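Pyruvate-formate lyase-activating enzyme (Bacteroides vulgatus ATCC 8482, PDB 3CAN) is a partial radical SAM superfamily domain, of the TIM-barrel-related clan, from a protein named as a pyruvate-formate lyase-activating enzyme. Local coordinates at residues Asp61-Phe73 / Val105-Leu119. Residues are numbered along the deposited sequence; the frame is centred on the assembly and turned at random. Where two conformers were deposited one is given.
Sequences DLKSMDSTVHQTF and VNADEKNIKLSAEFL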
ATOM      1  N   ASP A  61       8.997  -8.464   0.046  1.00 14.71           N
ATOM      2  CA  ASP A  61       8.233  -9.186  -0.968  1.00 15.88           C
ATOM      3  C   ASP A  61       8.817 -10.589  -1.115  1.00 16.17           C
ATOM      4  O   ASP A  61      10.036 -10.751  -1.187  1.00 16.19           O
ATOM      5  CB  ASP A  61       8.332  -8.499  -2.334  1.00 16.99           C
ATOM      6  CG  ASP A  61       7.586  -7.197  -2.398  1.00 19.69           C
ATOM      7  OD1 ASP A  61       6.881  -6.843  -1.440  1.00 20.22           O
ATOM      8  OD2 ASP A  61       7.721  -6.512  -3.432  1.00 23.57           O
ATOM      9  N   LEU A  62       7.945 -11.587  -1.179  1.00 15.77           N
ATOM     10  CA  LEU A  62       8.359 -12.955  -1.480  1.00 15.58           C
ATOM     11  C   LEU A  62       7.597 -13.438  -2.714  1.00 15.47           C
ATOM     12  O   LEU A  62       6.596 -14.139  -2.615  1.00 15.34           O
ATOM     13  CB  LEU A  62       8.095 -13.846  -0.277  1.00 15.60           C
ATOM     14  CG  LEU A  62       8.584 -15.285  -0.342  1.00 16.45           C
ATOM     15  CD1 LEU A  62      10.094 -15.301  -0.613  1.00 18.50           C
ATOM     16  CD2 LEU A  62       8.236 -16.013   0.951  1.00 17.30           C
ATOM     17  N   LYS A  63       8.078 -13.027  -3.882  0.50 15.66           N
ATOM     18  CA  LYS A  63       7.367 -13.268  -5.141  0.50 15.94           C
ATOM     19  C   LYS A  63       7.370 -14.736  -5.547  0.50 15.65           C
ATOM     20  O   LYS A  63       6.376 -15.239  -6.085  0.50 15.78           O
ATOM     21  CB  LYS A  63       7.926 -12.390  -6.267  0.50 16.31           C
ATOM     22  CG  LYS A  63       7.214 -11.046  -6.384  0.50 17.82           C
ATOM     23  CD  LYS A  63       7.724 -10.210  -7.557  0.50 17.82           C
ATOM     24  CE  LYS A  63       8.638  -9.078  -7.084  0.50 19.95           C
ATOM     25  NZ  LYS A  63       9.451  -8.465  -8.177  0.50 18.77           N
ATOM     26  N   SER A  64       8.468 -15.434  -5.274  1.00 15.47           N
ATOM     27  CA  SER A  64       8.547 -16.859  -5.604  1.00 15.35           C
ATOM     28  C   SER A  64       9.668 -17.532  -4.859  1.00 15.25           C
ATOM     29  O   SER A  64      10.732 -16.944  -4.673  1.00 15.33           O
ATOM     30  CB  SER A  64       8.788 -17.088  -7.104  1.00 14.97           C
ATOM     31  OG  SER A  64       8.731 -18.480  -7.389  1.00 15.34           O
HETATM   32  N   MSE A  65       9.438 -18.787  -4.487  1.00 15.74           N
HETATM   33  CA  MSE A  65      10.502 -19.638  -3.967  1.00 16.52           C
HETATM   34  C   MSE A  65      11.355 -20.221  -5.101  1.00 17.13           C
HETATM   35  O   MSE A  65      12.444 -20.736  -4.858  1.00 17.29           O
HETATM   36  CB  MSE A  65       9.919 -20.767  -3.140  1.00 16.47           C
HETATM   37  CG  MSE A  65       9.247 -20.323  -1.870  1.00 16.66           C
HETATM   38 SE   MSE A  65      10.386 -19.313  -0.630  0.80 19.69          SE
HETATM   39  CE  MSE A  65      11.663 -20.721  -0.151  1.00 19.59           C
ATOM     40  N   ASP A  66      10.848 -20.133  -6.326  1.00 16.96           N
ATOM     41  CA  ASP A  66      11.575 -20.551  -7.529  1.00 17.49           C
ATOM     42  C   ASP A  66      12.435 -19.396  -8.017  1.00 17.80           C
ATOM     43  O   ASP A  66      11.916 -18.381  -8.494  1.00 17.54           O
ATOM     44  CB  ASP A  66      10.552 -20.978  -8.589  1.00 17.29           C
ATOM     45  CG  ASP A  66      11.182 -21.563  -9.838  1.00 17.28           C
ATOM     46  OD1 ASP A  66      12.296 -21.178 -10.221  1.00 17.29           O
ATOM     47  OD2 ASP A  66      10.516 -22.415 -10.455  1.00 19.01           O
ATOM     48  N   SER A  67      13.755 -19.523  -7.872  1.00 18.62           N
ATOM     49  CA  SER A  67      14.669 -18.423  -8.237  1.00 19.08           C
ATOM     50  C   SER A  67      14.613 -18.062  -9.725  1.00 20.00           C
ATOM     51  O   SER A  67      14.840 -16.915 -10.099  1.00 20.07           O
ATOM     52  CB  SER A  67      16.108 -18.737  -7.838  1.00 19.80           C
ATOM     53  OG  SER A  67      16.890 -17.553  -7.809  1.00 20.25           O
ATOM     54  N   THR A  68      14.289 -19.041 -10.560  1.00 19.78           N
ATOM     55  CA  THR A  68      14.152 -18.816 -12.002  1.00 20.27           C
ATOM     56  C   THR A  68      12.921 -17.961 -12.300  1.00 21.17           C
ATOM     57  O   THR A  68      13.000 -16.991 -13.082  1.00 21.91           O
ATOM     58  CB  THR A  68      14.118 -20.144 -12.747  1.00 20.12           C
ATOM     59  OG1 THR A  68      15.339 -20.849 -12.479  1.00 19.55           O
ATOM     60  CG2 THR A  68      13.972 -19.920 -14.270  1.00 19.33           C
ATOM     61  N   VAL A  69      11.802 -18.267 -11.645  1.00 21.70           N
ATOM     62  CA  VAL A  69      10.615 -17.398 -11.737  1.00 22.28           C
ATOM     63  C   VAL A  69      10.975 -15.994 -11.242  1.00 22.73           C
ATOM     64  O   VAL A  69      10.663 -14.982 -11.881  1.00 23.47           O
ATOM     65  CB  VAL A  69       9.416 -17.950 -10.934  1.00 21.93           C
ATOM     66  CG1 VAL A  69       8.262 -16.923 -10.894  1.00 21.53           C
ATOM     67  CG2 VAL A  69       8.943 -19.273 -11.516  1.00 21.66           C
ATOM     68  N   HIS A  70      11.654 -15.929 -10.105  1.00 23.63           N
ATOM     69  CA  HIS A  70      12.032 -14.641  -9.514  1.00 24.62           C
ATOM     70  C   HIS A  70      12.927 -13.820 -10.450  1.00 25.67           C
ATOM     71  O   HIS A  70      12.730 -12.610 -10.599  1.00 26.24           O
ATOM     72  CB  HIS A  70      12.715 -14.869  -8.166  1.00 24.25           C
ATOM     73  CG  HIS A  70      12.761 -13.653  -7.293  1.00 24.37           C
ATOM     74  ND1 HIS A  70      11.893 -13.460  -6.240  1.00 27.20           N
ATOM     75  CD2 HIS A  70      13.572 -12.573  -7.313  1.00 24.88           C
ATOM     76  CE1 HIS A  70      12.172 -12.311  -5.650  1.00 24.14           C
ATOM     77  NE2 HIS A  70      13.184 -11.750  -6.286  1.00 26.68           N
ATOM     78  N   GLN A  71      13.894 -14.475 -11.089  1.00 27.35           N
ATOM     79  CA  GLN A  71      14.804 -13.799 -12.026  1.00 28.27           C
ATOM     80  C   GLN A  71      14.060 -13.281 -13.253  1.00 29.29           C
ATOM     81  O   GLN A  71      14.346 -12.194 -13.752  1.00 29.79           O
ATOM     82  CB  GLN A  71      15.926 -14.745 -12.463  1.00 28.48           C
ATOM     83  CG  GLN A  71      16.830 -14.200 -13.568  1.00 29.59           C
ATOM     84  CD  GLN A  71      17.663 -13.008 -13.140  1.00 33.28           C
ATOM     85  OE1 GLN A  71      18.174 -12.967 -12.022  1.00 36.81           O
ATOM     86  NE2 GLN A  71      17.832 -12.038 -14.045  1.00 35.64           N
ATOM     87  N   THR A  72      13.102 -14.067 -13.729  1.00 30.75           N
ATOM     88  CA  THR A  72      12.317 -13.712 -14.901  1.00 31.30           C
ATOM     89  C   THR A  72      11.470 -12.467 -14.684  1.00 32.20           C
ATOM     90  O   THR A  72      11.384 -11.609 -15.566  1.00 32.34           O
ATOM     91  CB  THR A  72      11.398 -14.876 -15.305  1.00 31.37           C
ATOM     92  OG1 THR A  72      12.206 -15.940 -15.815  1.00 31.56           O
ATOM     93  CG2 THR A  72      10.398 -14.446 -16.368  1.00 31.25           C
ATOM     94  N   PHE A  73      10.853 -12.373 -13.510  1.00 32.80           N
ATOM     95  CA  PHE A  73       9.902 -11.304 -13.211  1.00 33.51           C
ATOM     96  C   PHE A  73      10.512 -10.160 -12.399  1.00 34.18           C
ATOM     97  O   PHE A  73       9.946  -9.070 -12.350  1.00 34.37           O
ATOM     98  CB  PHE A  73       8.680 -11.882 -12.490  1.00 33.49           C
ATOM     99  CG  PHE A  73       7.804 -12.729 -13.376  1.00 33.45           C
ATOM    100  CD1 PHE A  73       6.617 -12.226 -13.891  1.00 33.31           C
ATOM    101  CD2 PHE A  73       8.178 -14.023 -13.713  1.00 33.44           C
ATOM    102  CE1 PHE A  73       5.816 -13.006 -14.715  1.00 33.60           C
ATOM    103  CE2 PHE A  73       7.385 -14.807 -14.537  1.00 33.32           C
ATOM    104  CZ  PHE A  73       6.203 -14.299 -15.040  1.00 33.50           C
ATOM    105  N   VAL A 105       2.069 -17.697 -12.356  1.00 23.42           N
ATOM    106  CA  VAL A 105       3.424 -17.361 -11.917  1.00 22.80           C
ATOM    107  C   VAL A 105       3.781 -17.978 -10.552  1.00 21.92           C
ATOM    108  O   VAL A 105       4.835 -18.607 -10.412  1.00 21.86           O
ATOM    109  CB  VAL A 105       3.606 -15.832 -11.837  1.00 22.71           C
ATOM    110  CG1 VAL A 105       5.006 -15.465 -11.345  1.00 22.11           C
ATOM    111  CG2 VAL A 105       3.320 -15.201 -13.207  1.00 24.19           C
ATOM    112  N   ASN A 106       2.923 -17.785  -9.556  1.00 21.67           N
ATOM    113  CA  ASN A 106       3.277 -18.138  -8.167  1.00 21.31           C
ATOM    114  C   ASN A 106       2.119 -18.541  -7.250  1.00 21.13           C
ATOM    115  O   ASN A 106       2.308 -18.629  -6.042  1.00 20.44           O
ATOM    116  CB  ASN A 106       4.053 -16.981  -7.522  1.00 20.89           C
ATOM    117  CG  ASN A 106       3.199 -15.720  -7.361  1.00 21.21           C
ATOM    118  OD1 ASN A 106       2.008 -15.724  -7.677  1.00 19.92           O
ATOM    119  ND2 ASN A 106       3.807 -14.652  -6.877  1.00 19.38           N
ATOM    120  N   ALA A 107       0.936 -18.785  -7.814  1.00 21.05           N
ATOM    121  CA  ALA A 107      -0.234 -19.174  -7.021  1.00 21.30           C
ATOM    122  C   ALA A 107      -0.418 -20.687  -6.967  1.00 21.73           C
ATOM    123  O   ALA A 107      -1.429 -21.186  -6.442  1.00 22.24           O
ATOM    124  CB  ALA A 107      -1.515 -18.477  -7.568  1.00 21.04           C
ATOM    125  N   ASP A 108       0.549 -21.424  -7.505  1.00 21.36           N
ATOM    126  CA  ASP A 108       0.534 -22.880  -7.424  1.00 21.44           C
ATOM    127  C   ASP A 108       0.745 -23.353  -5.988  1.00 20.90           C
ATOM    128  O   ASP A 108       1.479 -22.730  -5.218  1.00 20.55           O
ATOM    129  CB  ASP A 108       1.578 -23.510  -8.364  1.00 21.42           C
ATOM    130  CG  ASP A 108       2.975 -22.939  -8.169  1.00 21.59           C
ATOM    131  OD1 ASP A 108       3.182 -21.731  -8.451  1.00 23.45           O
ATOM    132  OD2 ASP A 108       3.870 -23.703  -7.742  1.00 21.70           O
ATOM    133  N   GLU A 109       0.100 -24.469  -5.648  1.00 21.19           N
ATOM    134  CA  GLU A 109       0.174 -25.057  -4.320  1.00 21.19           C
ATOM    135  C   GLU A 109       1.633 -25.298  -3.909  1.00 20.50           C
ATOM    136  O   GLU A 109       2.018 -25.041  -2.765  1.00 19.60           O
ATOM    137  CB  GLU A 109      -0.602 -26.382  -4.309  1.00 22.06           C
ATOM    138  CG  GLU A 109      -0.484 -27.171  -3.041  1.00 23.37           C
ATOM    139  CD  GLU A 109      -1.262 -28.473  -3.114  1.00 25.14           C
ATOM    140  OE1 GLU A 109      -2.475 -28.420  -3.422  1.00 30.88           O
ATOM    141  OE2 GLU A 109      -0.654 -29.536  -2.871  1.00 32.06           O
ATOM    142  N   LYS A 110       2.450 -25.765  -4.844  1.00 19.21           N
ATOM    143  CA  LYS A 110       3.857 -26.010  -4.532  1.00 19.02           C
ATOM    144  C   LYS A 110       4.547 -24.744  -4.026  1.00 17.71           C
ATOM    145  O   LYS A 110       5.151 -24.752  -2.955  1.00 16.93           O
ATOM    146  CB  LYS A 110       4.616 -26.555  -5.735  1.00 19.00           C
ATOM    147  CG  LYS A 110       6.097 -26.798  -5.445  1.00 20.26           C
ATOM    148  CD  LYS A 110       6.792 -27.385  -6.644  1.00 21.66           C
ATOM    149  CE  LYS A 110       8.297 -27.412  -6.467  1.00 24.06           C
ATOM    150  NZ  LYS A 110       8.970 -27.845  -7.758  1.00 27.14           N
ATOM    151  N   ASN A 111       4.445 -23.653  -4.777  1.00 17.43           N
ATOM    152  CA  ASN A 111       5.124 -22.427  -4.356  1.00 17.46           C
ATOM    153  C   ASN A 111       4.640 -21.905  -3.016  1.00 17.14           C
ATOM    154  O   ASN A 111       5.438 -21.461  -2.183  1.00 16.71           O
ATOM    155  CB  ASN A 111       4.967 -21.308  -5.373  1.00 17.77           C
ATOM    156  CG  ASN A 111       5.739 -20.083  -4.971  1.00 16.99           C
ATOM    157  OD1 ASN A 111       6.964 -20.138  -4.849  1.00 17.03           O
ATOM    158  ND2 ASN A 111       5.023 -18.966  -4.726  1.00 17.25           N
ATOM    159  N   ILE A 112       3.332 -21.943  -2.806  1.00 17.40           N
ATOM    160  CA  ILE A 112       2.763 -21.423  -1.572  1.00 16.82           C
ATOM    161  C   ILE A 112       3.141 -22.307  -0.393  1.00 16.29           C
ATOM    162  O   ILE A 112       3.459 -21.800   0.679  1.00 15.73           O
ATOM    163  CB  ILE A 112       1.236 -21.226  -1.687  1.00 17.02           C
ATOM    164  CG1 ILE A 112       0.919 -20.238  -2.827  1.00 17.55           C
ATOM    165  CG2 ILE A 112       0.642 -20.743  -0.373  1.00 17.96           C
ATOM    166  CD1 ILE A 112       1.550 -18.847  -2.681  1.00 17.31           C
ATOM    167  N   LYS A 113       3.144 -23.628  -0.587  1.00 15.95           N
ATOM    168  CA  LYS A 113       3.613 -24.532   0.468  1.00 15.82           C
ATOM    169  C   LYS A 113       5.097 -24.332   0.784  1.00 15.33           C
ATOM    170  O   LYS A 113       5.474 -24.279   1.956  1.00 14.26           O
ATOM    171  CB  LYS A 113       3.316 -26.004   0.142  1.00 16.28           C
ATOM    172  CG  LYS A 113       1.822 -26.368   0.247  1.00 17.25           C
ATOM    173  CD  LYS A 113       1.584 -27.829  -0.055  1.00 17.77           C
ATOM    174  CE  LYS A 113       0.142 -28.186   0.198  1.00 19.77           C
ATOM    175  NZ  LYS A 113      -0.135 -29.622  -0.128  1.00 21.49           N
ATOM    176  N   LEU A 114       5.935 -24.191  -0.238  1.00 14.65           N
ATOM    177  CA  LEU A 114       7.373 -23.967  -0.006  1.00 14.88           C
ATOM    178  C   LEU A 114       7.574 -22.652   0.740  1.00 14.74           C
ATOM    179  O   LEU A 114       8.411 -22.556   1.637  1.00 14.79           O
ATOM    180  CB  LEU A 114       8.135 -23.954  -1.332  1.00 14.87           C
ATOM    181  CG  LEU A 114       8.250 -25.316  -2.024  1.00 14.87           C
ATOM    182  CD1 LEU A 114       8.899 -25.108  -3.405  1.00 16.70           C
ATOM    183  CD2 LEU A 114       9.020 -26.346  -1.160  1.00 13.60           C
ATOM    184  N   SER A 115       6.788 -21.644   0.364  1.00 14.91           N
ATOM    185  CA  SER A 115       6.817 -20.342   1.028  1.00 14.83           C
ATOM    186  C   SER A 115       6.437 -20.472   2.505  1.00 14.57           C
ATOM    187  O   SER A 115       7.111 -19.932   3.385  1.00 14.36           O
ATOM    188  CB  SER A 115       5.865 -19.359   0.329  1.00 15.28           C
ATOM    189  OG  SER A 115       6.250 -19.091  -1.016  1.00 15.60           O
ATOM    190  N   ALA A 116       5.360 -21.202   2.769  1.00 14.76           N
ATOM    191  CA  ALA A 116       4.883 -21.415   4.131  1.00 14.98           C
ATOM    192  C   ALA A 116       5.918 -22.165   4.973  1.00 14.44           C
ATOM    193  O   ALA A 116       6.169 -21.822   6.121  1.00 14.09           O
ATOM    194  CB  ALA A 116       3.558 -22.180   4.105  1.00 15.48           C
ATOM    195  N   GLU A 117       6.520 -23.195   4.391  1.00 14.41           N
ATOM    196  CA  GLU A 117       7.521 -23.991   5.083  1.00 14.37           C
ATOM    197  C   GLU A 117       8.754 -23.184   5.430  1.00 14.16           C
ATOM    198  O   GLU A 117       9.298 -23.322   6.525  1.00 14.67           O
ATOM    199  CB  GLU A 117       7.885 -25.213   4.244  1.00 14.06           C
ATOM    200  CG  GLU A 117       6.757 -26.218   4.179  1.00 14.13           C
ATOM    201  CD  GLU A 117       6.946 -27.367   3.211  1.00 14.60           C
ATOM    202  OE1 GLU A 117       8.039 -27.544   2.613  1.00 13.76           O
ATOM    203  OE2 GLU A 117       5.969 -28.151   3.074  1.00 13.86           O
ATOM    204  N   PHE A 118       9.171 -22.313   4.522  1.00 14.43           N
ATOM    205  CA  PHE A 118      10.295 -21.427   4.786  1.00 13.97           C
ATOM    206  C   PHE A 118       9.960 -20.487   5.952  1.00 14.17           C
ATOM    207  O   PHE A 118      10.672 -20.433   6.953  1.00 14.36           O
ATOM    208  CB  PHE A 118      10.643 -20.670   3.514  1.00 14.28           C
ATOM    209  CG  PHE A 118      11.586 -19.537   3.726  1.00 13.02           C
ATOM    210  CD1 PHE A 118      12.906 -19.758   4.057  1.00 14.30           C
ATOM    211  CD2 PHE A 118      11.147 -18.233   3.583  1.00 14.17           C
ATOM    212  CE1 PHE A 118      13.770 -18.701   4.248  1.00 14.83           C
ATOM    213  CE2 PHE A 118      11.994 -17.176   3.773  1.00 13.88           C
ATOM    214  CZ  PHE A 118      13.314 -17.403   4.130  1.00 14.68           C
ATOM    215  N   LEU A 119       8.840 -19.791   5.833  1.00 14.33           N
ATOM    216  CA  LEU A 119       8.461 -18.792   6.828  1.00 14.27           C
ATOM    217  C   LEU A 119       8.188 -19.411   8.195  1.00 14.47           C
ATOM    218  O   LEU A 119       8.598 -18.864   9.236  1.00 14.71           O
ATOM    219  CB  LEU A 119       7.255 -17.981   6.328  1.00 13.78           C
ATOM    220  CG  LEU A 119       7.501 -17.112   5.082  1.00 13.75           C
ATOM    221  CD1 LEU A 119       6.194 -16.528   4.574  1.00 13.78           C
ATOM    222  CD2 LEU A 119       8.522 -15.998   5.368  1.00 14.22           C
TER
HETATM  223  O   HOH W   1       6.302 -16.946  -3.007  1.00 21.78           O
HETATM  224  O   HOH W   2       6.496 -19.517  -8.329  1.00 27.58           O
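Ser64 and Met65, in the loop leading from strand 57-61 to helix 67-74, run past Asn106, in the loop before helix 109-121, and Asn111, in that helix's first turn, their CA atoms 6.0 Å apart at Ser64 and Asn106 and 6.1 Å at Met65 and Asn111. The pairing illustrates how two asparagines can hold a loop through its main chain. Asn106 ND2 donates to Lys63 O at 2.8 Å, with that oxygen nearly in the amide plane and the nitrogen on a carbonyl lone pair; the same ND2 also bonds to Pro100 O, and OD1 to Ile102 N. Asn111 turns its amide to the loop because its CG extends opposite the backbone N (chi1 -176°): OD1 accepts from Met65 N along a nearly straight bond of 2.8 Å, while ND2 donates to Asn106 O and to a water. Both ends of the amide are thus engaged, which fixes its rotation. That water also donates to Leu62 O and Ser115 OG, bridging loop and helix.

Beside this polar row, Met65 lays CG against Ser115 OG at 3.4 Å. Bends at chi2 and chi3 then carry its methyl CE to Phe118 CB, and the selenium of this selenomethionine stands oblique to the Phe118 ring, 5.1 Å from its centroid, a Met-aromatic contact. On the other flank, Val105 sets CG1 over the centre of the Phe73 ring, a CH-pi contact 9° off the normal, and the same methyl meets Val69 CG1 at 3.6 Å. Ser64 OG accepts from Asp66 N in an ST turn just ahead of helix 67-74, which Asp66 N-caps. The contact joins the loop and helix after strand 57-61 to the loop and helix after its parallel neighbour 95-101, an adjacency consistent with the repeated beta-alpha layout of the TIM-barrel-related radical SAM fold.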